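Local coordinates for protein VP5 (Halorubrum pleomorphic virus 2, PDB 6QGI) that is a haloarchaeal pleomorphic virus envelope protein that probably fuses the viral membrane with that of the host cell, at residues N112-W117 / D194-L199; D348-E353 / S427-T432; E373-T378 / A423-T428. One frame throughout, in Å; residues are numbered along the deposited sequence.

Interaction 1: residues N112-W117 / D194-L199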
# COMPACT_ATOMS: atom_id res chain seq x y z
N ASN A 112 11.70 -3.92 8.10
CA ASN A 112 10.94 -3.97 6.86
C ASN A 112 10.83 -2.60 6.22
O ASN A 112 11.01 -2.48 5.01
CB ASN A 112 9.55 -4.55 7.09
CG ASN A 112 9.53 -6.03 7.34
OD1 ASN A 112 10.36 -6.80 6.84
ND2 ASN A 112 8.58 -6.47 8.14
N PHE A 113 10.56 -1.57 7.04
CA PHE A 113 10.43 -0.17 6.63
C PHE A 113 11.76 0.37 6.07
O PHE A 113 11.76 1.08 5.07
CB PHE A 113 9.94 0.66 7.82
CG PHE A 113 9.86 2.16 7.60
CD1 PHE A 113 8.76 2.72 6.98
CD2 PHE A 113 10.86 3.00 8.07
CE1 PHE A 113 8.68 4.10 6.79
CE2 PHE A 113 10.78 4.38 7.88
CZ PHE A 113 9.69 4.92 7.24
N LEU A 114 12.88 0.03 6.72
CA LEU A 114 14.20 0.52 6.31
C LEU A 114 14.77 -0.27 5.14
O LEU A 114 15.50 0.31 4.34
CB LEU A 114 15.19 0.55 7.49
CG LEU A 114 14.81 1.51 8.62
CD1 LEU A 114 15.67 1.31 9.84
CD2 LEU A 114 14.77 2.95 8.14
N LYS A 115 14.40 -1.56 4.99
CA LYS A 115 14.83 -2.39 3.87
C LYS A 115 14.17 -1.90 2.57
O LYS A 115 14.80 -1.93 1.51
CB LYS A 115 14.49 -3.87 4.11
CG LYS A 115 15.52 -4.64 4.90
CD LYS A 115 15.07 -6.08 5.15
CE LYS A 115 15.82 -6.71 6.30
NZ LYS A 115 17.26 -6.92 5.98
N THR A 116 12.91 -1.43 2.67
CA THR A 116 12.12 -0.87 1.57
C THR A 116 12.82 0.40 1.06
O THR A 116 12.89 0.59 -0.15
CB THR A 116 10.68 -0.60 2.03
OG1 THR A 116 10.13 -1.79 2.59
CG2 THR A 116 9.77 -0.10 0.90
N TRP A 117 13.35 1.24 1.99
CA TRP A 117 14.09 2.47 1.68
C TRP A 117 15.46 2.10 1.10
O TRP A 117 15.89 2.72 0.13
CB TRP A 117 14.24 3.37 2.93
CG TRP A 117 15.08 4.61 2.71
CD1 TRP A 117 16.42 4.74 2.94
CD2 TRP A 117 14.63 5.88 2.22
NE1 TRP A 117 16.83 6.01 2.63
CE2 TRP A 117 15.76 6.74 2.18
CE3 TRP A 117 13.39 6.39 1.81
CZ2 TRP A 117 15.68 8.07 1.74
CZ3 TRP A 117 13.31 7.71 1.38
CH2 TRP A 117 14.45 8.53 1.36
N ASP A 194 17.51 10.19 4.72
CA ASP A 194 17.12 8.85 5.15
C ASP A 194 15.76 8.99 5.88
O ASP A 194 15.39 10.11 6.22
CB ASP A 194 18.22 8.19 6.02
CG ASP A 194 18.62 8.93 7.28
OD1 ASP A 194 18.07 9.99 7.53
OD2 ASP A 194 19.47 8.43 8.01
N PRO A 195 14.98 7.91 6.13
CA PRO A 195 13.68 8.08 6.80
C PRO A 195 13.74 8.66 8.23
O PRO A 195 12.73 9.17 8.70
CB PRO A 195 13.10 6.66 6.82
CG PRO A 195 13.83 5.92 5.78
CD PRO A 195 15.20 6.50 5.76
N MET A 196 14.91 8.58 8.86
CA MET A 196 15.08 9.07 10.26
C MET A 196 15.38 10.58 10.29
O MET A 196 14.76 11.27 11.13
CB MET A 196 16.21 8.32 10.97
CG MET A 196 16.02 6.81 10.99
SD MET A 196 16.48 6.03 9.43
CE MET A 196 18.23 5.74 9.71
N SER A 197 16.29 11.06 9.44
CA SER A 197 16.66 12.47 9.44
C SER A 197 15.70 13.34 8.63
O SER A 197 15.48 14.50 8.98
CB SER A 197 18.08 12.65 8.91
OG SER A 197 18.17 12.56 7.49
N GLY A 198 15.14 12.78 7.56
CA GLY A 198 14.26 13.49 6.65
C GLY A 198 15.04 14.51 5.84
O GLY A 198 16.22 14.30 5.56
N LEU A 199 14.40 15.64 5.49
CA LEU A 199 15.07 16.71 4.76
C LEU A 199 15.78 17.64 5.74
O LEU A 199 15.46 17.63 6.93
CB LEU A 199 14.07 17.51 3.92
CG LEU A 199 13.26 16.78 2.83
CD1 LEU A 199 12.59 17.77 1.95
CD2 LEU A 199 14.12 15.86 1.98
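Pro195 meets Phe113, Leu114 and Trp117, three side chains of helix 91-133, two adjacent and the third three residues on from Leu114. Its CB heads into the contact first and lies 3.4 Å from Phe113 CE2, the phenylalanine and the proline running alongside each other, oppositely directed. CG comes next, 3.9 Å from Leu114 CD2 on one hand and 3.6 Å from Trp117 CG on the other. CD completes the circuit in a CH-pi contact with the indole: it sits 3.4 Å from the centroid of the Trp117 five-membered ring and only 3° from the ring normal. With CG of Trp117 anti to the backbone N, chi1 176° carries the indole out toward the loop, and chi2 of -93° turns its face to the proline. Proline suits this place, being compact and rigid, and its CD, bonded to the nitrogen, carries polarised C-H groups that suit the indole face. Met196 adds SD, 3.8 Å from Leu114 CD2. The loop itself is held in shape by an Asx motif, in which Asp194 OD1 takes Ser197 N and Ser197 OG from opposite faces of the carboxylate. Trp117 NE1 is hydrogen-bonded to Gly180 O of strand 176-186, while Phe113 packs against helices 37-60 and 225-253, so the loop following strand 189-193 is seated on helix 91-133 between the helices and the small antiparallel sheet.

Interaction 2: residues D348-E353 / S427-T432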
# COMPACT_ATOMS: atom_id res chain seq x y z
N ASP A 348 -13.35 -8.14 -5.57
CA ASP A 348 -12.94 -9.08 -6.60
C ASP A 348 -12.75 -8.26 -7.88
O ASP A 348 -13.73 -7.83 -8.49
CB ASP A 348 -13.96 -10.23 -6.77
CG ASP A 348 -13.57 -11.26 -7.81
OD1 ASP A 348 -12.49 -11.12 -8.41
OD2 ASP A 348 -14.35 -12.21 -8.03
N MET A 349 -11.47 -8.02 -8.25
CA MET A 349 -11.07 -7.24 -9.42
C MET A 349 -11.62 -7.83 -10.72
O MET A 349 -11.76 -7.11 -11.70
CB MET A 349 -9.54 -7.10 -9.51
CG MET A 349 -8.93 -6.34 -8.34
SD MET A 349 -9.53 -4.64 -8.17
CE MET A 349 -9.86 -4.59 -6.41
N SER A 350 -11.98 -9.13 -10.70
CA SER A 350 -12.56 -9.83 -11.84
C SER A 350 -13.99 -9.31 -12.13
O SER A 350 -14.54 -9.60 -13.20
CB SER A 350 -12.57 -11.34 -11.59
OG SER A 350 -12.73 -12.05 -12.81
N LEU A 351 -14.58 -8.54 -11.19
CA LEU A 351 -15.93 -8.00 -11.33
C LEU A 351 -15.95 -6.50 -11.70
O LEU A 351 -17.03 -5.91 -11.74
CB LEU A 351 -16.75 -8.26 -10.05
CG LEU A 351 -17.03 -9.74 -9.70
CD1 LEU A 351 -17.61 -9.87 -8.31
CD2 LEU A 351 -17.96 -10.40 -10.71
N VAL A 352 -14.77 -5.90 -12.03
CA VAL A 352 -14.68 -4.50 -12.44
C VAL A 352 -15.41 -4.30 -13.79
O VAL A 352 -15.20 -5.06 -14.75
CB VAL A 352 -13.22 -3.95 -12.47
CG1 VAL A 352 -12.39 -4.53 -13.62
CG2 VAL A 352 -13.19 -2.42 -12.50
N GLU A 353 -16.32 -3.31 -13.83
CA GLU A 353 -17.11 -2.94 -15.01
C GLU A 353 -17.03 -1.43 -15.22
O GLU A 353 -16.49 -0.72 -14.37
CB GLU A 353 -18.57 -3.37 -14.83
CG GLU A 353 -18.92 -4.72 -15.42
CD GLU A 353 -20.41 -4.98 -15.45
OE1 GLU A 353 -21.00 -5.25 -14.38
OE2 GLU A 353 -21.00 -4.90 -16.56
N SER A 427 -13.21 -7.26 -16.95
CA SER A 427 -12.02 -8.06 -16.67
C SER A 427 -11.82 -9.21 -17.66
O SER A 427 -12.78 -9.76 -18.19
CB SER A 427 -12.08 -8.61 -15.25
OG SER A 427 -10.85 -9.17 -14.83
N THR A 428 -10.54 -9.56 -17.89
CA THR A 428 -10.05 -10.65 -18.74
C THR A 428 -10.01 -11.96 -17.93
O THR A 428 -10.17 -13.04 -18.51
CB THR A 428 -8.64 -10.29 -19.27
OG1 THR A 428 -8.61 -8.94 -19.74
CG2 THR A 428 -8.15 -11.23 -20.38
N ALA A 429 -9.78 -11.84 -16.60
CA ALA A 429 -9.63 -12.93 -15.63
C ALA A 429 -10.84 -13.86 -15.57
O ALA A 429 -11.99 -13.40 -15.52
CB ALA A 429 -9.35 -12.36 -14.25
N GLU A 430 -10.56 -15.17 -15.56
CA GLU A 430 -11.56 -16.24 -15.47
C GLU A 430 -11.78 -16.61 -14.00
O GLU A 430 -12.92 -16.87 -13.59
CB GLU A 430 -11.12 -17.46 -16.29
CG GLU A 430 -11.21 -17.25 -17.80
CD GLU A 430 -10.18 -17.98 -18.63
OE1 GLU A 430 -10.31 -19.22 -18.79
OE2 GLU A 430 -9.24 -17.32 -19.13
N GLN A 431 -10.70 -16.60 -13.20
CA GLN A 431 -10.70 -16.87 -11.75
C GLN A 431 -10.98 -15.59 -10.96
O GLN A 431 -10.89 -14.49 -11.52
CB GLN A 431 -9.34 -17.45 -11.33
CG GLN A 431 -9.17 -18.94 -11.62
CD GLN A 431 -7.87 -19.49 -11.08
OE1 GLN A 431 -7.25 -18.95 -10.16
NE2 GLN A 431 -7.43 -20.61 -11.65
N THR A 432 -11.30 -15.72 -9.66
CA THR A 432 -11.53 -14.57 -8.78
C THR A 432 -10.20 -13.87 -8.51
O THR A 432 -9.18 -14.54 -8.36
CB THR A 432 -12.20 -14.99 -7.46
OG1 THR A 432 -11.31 -15.86 -6.75
CG2 THR A 432 -13.57 -15.63 -7.65
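Ser350 and Ser427 both carry OG anti to the backbone N (chi1 -161° and -168°); the torsions are alike, and it is the different backbone settings that take the two hydroxyls to different partners. That of Ser350 is swung toward the loop 427-432, where OG lies 3.1 Å from Ala429 O and 3.3 Å from Gln431 O. The bond to Gln431 O is weak, and with two carbonyl oxygens near one proton its choice of acceptor is not settled. Serine fits here because it is short enough to enter the loop and still brings a polar atom to backbone oxygens. Ser427 instead rests its CB 3.4 Å from Ser350 O, while its OG passes 3.5 Å from Ser350 CA and accepts a weak hydrogen bond from Ala429 N, its own proton going to Gly377 O; the CA atoms of the two serines are 5.2 Å apart. The methyl of Ala429 lies 3.7 Å from Ser350 OG, where a small residue lets the loop come close.

At the other end, the side chains of Asp348 and Thr432 run nearly perpendicular, with Asp348 OD2 in van der Waals contact with Thr432 CG2 at 3.5 Å. The carboxylate's other oxygen works on the backbone: Asp348 OD1 accepts Ser350 N from above the carboxylate plane, making an Asx turn at the start of the 3-10 segment 349-351, and also receives Gln433 N. One aspartate thus helps to shape its own turn and hold the adjoining loop.

The 3-10 segment interrupts strand 343-355, and the loop facing it joins strands 418-427 and 434-439, both antiparallel neighbours of that strand. Met349 reaches Ile437 on strand 434-439, and Met349 and Val352 both touch Leu314 on strand 312-320.

Interaction 3: residues E373-T378 / A423-T428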
# COMPACT_ATOMS: atom_id res chain seq x y z
N GLU A 373 -5.65 4.91 -22.88
CA GLU A 373 -4.99 3.64 -22.61
C GLU A 373 -5.94 2.65 -21.91
O GLU A 373 -6.50 2.99 -20.87
CB GLU A 373 -3.75 3.89 -21.73
CG GLU A 373 -2.67 2.82 -21.85
CD GLU A 373 -1.27 3.26 -21.46
OE1 GLU A 373 -1.12 4.29 -20.76
OE2 GLU A 373 -0.31 2.56 -21.86
N PRO A 374 -6.14 1.43 -22.47
CA PRO A 374 -7.01 0.45 -21.79
C PRO A 374 -6.36 -0.04 -20.49
O PRO A 374 -5.13 -0.01 -20.35
CB PRO A 374 -7.18 -0.66 -22.82
CG PRO A 374 -5.99 -0.58 -23.69
CD PRO A 374 -5.54 0.86 -23.70
N TYR A 375 -7.18 -0.45 -19.52
CA TYR A 375 -6.69 -0.87 -18.21
C TYR A 375 -6.15 -2.29 -18.22
O TYR A 375 -6.62 -3.12 -18.99
CB TYR A 375 -7.79 -0.72 -17.15
CG TYR A 375 -8.46 0.64 -17.14
CD1 TYR A 375 -7.70 1.81 -17.13
CD2 TYR A 375 -9.84 0.76 -17.11
CE1 TYR A 375 -8.31 3.06 -17.13
CE2 TYR A 375 -10.46 2.01 -17.09
CZ TYR A 375 -9.69 3.16 -17.10
OH TYR A 375 -10.29 4.39 -17.08
N SER A 376 -5.16 -2.57 -17.34
CA SER A 376 -4.53 -3.89 -17.21
C SER A 376 -5.52 -4.91 -16.66
O SER A 376 -6.33 -4.60 -15.79
CB SER A 376 -3.29 -3.82 -16.32
OG SER A 376 -3.60 -3.35 -15.02
N GLY A 377 -5.45 -6.11 -17.22
CA GLY A 377 -6.32 -7.22 -16.85
C GLY A 377 -7.77 -7.06 -17.28
O GLY A 377 -8.63 -7.82 -16.84
N THR A 378 -8.04 -6.05 -18.14
CA THR A 378 -9.38 -5.77 -18.67
C THR A 378 -9.38 -5.87 -20.21
O THR A 378 -8.33 -6.06 -20.82
CB THR A 378 -9.94 -4.40 -18.19
OG1 THR A 378 -9.26 -3.32 -18.84
CG2 THR A 378 -9.92 -4.23 -16.68
N ALA A 423 -19.56 1.27 -25.97
CA ALA A 423 -18.32 0.62 -25.53
C ALA A 423 -18.27 0.53 -24.02
O ALA A 423 -18.74 1.44 -23.34
CB ALA A 423 -17.13 1.40 -26.04
N ARG A 424 -17.71 -0.57 -23.49
CA ARG A 424 -17.55 -0.80 -22.05
C ARG A 424 -16.33 -1.69 -21.78
O ARG A 424 -15.92 -2.45 -22.65
CB ARG A 424 -18.83 -1.41 -21.42
CG ARG A 424 -19.06 -2.91 -21.65
CD ARG A 424 -20.07 -3.45 -20.66
NE ARG A 424 -19.92 -4.89 -20.43
CZ ARG A 424 -20.62 -5.83 -21.06
NH1 ARG A 424 -21.52 -5.50 -21.98
NH2 ARG A 424 -20.42 -7.11 -20.78
N PHE A 425 -15.76 -1.59 -20.57
CA PHE A 425 -14.62 -2.43 -20.19
C PHE A 425 -15.03 -3.43 -19.11
O PHE A 425 -15.89 -3.13 -18.28
CB PHE A 425 -13.40 -1.59 -19.76
CG PHE A 425 -13.47 -0.94 -18.40
CD1 PHE A 425 -13.95 0.36 -18.26
CD2 PHE A 425 -13.00 -1.60 -17.26
CE1 PHE A 425 -14.00 0.97 -17.00
CE2 PHE A 425 -13.05 -0.99 -16.01
CZ PHE A 425 -13.55 0.29 -15.89
N LEU A 426 -14.43 -4.62 -19.16
CA LEU A 426 -14.65 -5.71 -18.21
C LEU A 426 -13.36 -6.52 -18.06
O LEU A 426 -12.53 -6.48 -18.96
CB LEU A 426 -15.84 -6.62 -18.63
CG LEU A 426 -15.80 -7.29 -20.01
CD1 LEU A 426 -15.05 -8.61 -19.97
CD2 LEU A 426 -17.17 -7.58 -20.49
N SER A 427 -13.21 -7.26 -16.95
CA SER A 427 -12.02 -8.06 -16.67
C SER A 427 -11.82 -9.21 -17.66
O SER A 427 -12.78 -9.76 -18.19
CB SER A 427 -12.08 -8.61 -15.25
OG SER A 427 -10.85 -9.17 -14.83
N THR A 428 -10.54 -9.56 -17.89
CA THR A 428 -10.05 -10.65 -18.74
C THR A 428 -10.01 -11.96 -17.93
O THR A 428 -10.17 -13.04 -18.51
CB THR A 428 -8.64 -10.29 -19.27
OG1 THR A 428 -8.61 -8.94 -19.74
CG2 THR A 428 -8.15 -11.23 -20.38
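Tyr375 and Phe425 form a T-shaped aromatic pair: the tyrosine turns its edge to the phenylalanine face, centroids 5.0 Å apart and planes at 82°. Tyr375 CD2 stands over the centre of the Phe425 ring, and CE2 is 3.7 Å from Phe425 CE1. Phe425 holds CG between its backbone N and carbonyl carbon (chi1 74°), which lays the ring against the turn. Both large rings are buried, and Trp356 gives Tyr375 a second edge-to-face partner.

The hydrogen bonds across the contact gather on Gly377 O, which accepts Thr428 N at 2.8 Å in a nearly straight bond and Ser427 OG at 3.3 Å, the two donors arriving from opposite faces of the carbonyl plane. This oxygen belongs to a type II beta turn running from Tyr375 to Thr378, with glycine at its third position, where positive phi is easily adopted. The turn leads into strand 378-384, whose first residue, Thr378, forms an antiparallel non-hydrogen-bonded pair with Ser427 at the end of strand 418-427. Within the turn, Thr378 OG1 donates to Tyr375 O at 2.7 Å from above its carbonyl plane.

CA-H...O contacts complete the pairing: Thr378 CA lies 3.2 Å from Leu426 O, and Ser427 CA faces Gly377 O.

How the interactions relate
From the N terminus, the chain first closes interaction 1, which brings the loop after strand 189-193 back to helix 91-133 and ties the small four-stranded sheet to the helices. That loop is complete before the other two open, and their centres lie about 36 and 37 Å from the centre of interaction 1, on the opposite side of the chain's centre. Interaction 2 opens at 348-353 and interaction 3 at 373-378; both close on the same stretch, sharing Ser427 and Thr428, so the shorter loop of interaction 3 nests within the span of interaction 2. These two touch through Val352, which packs against Phe425 and Thr378, joining strands 343-355, 378-384 and 418-427.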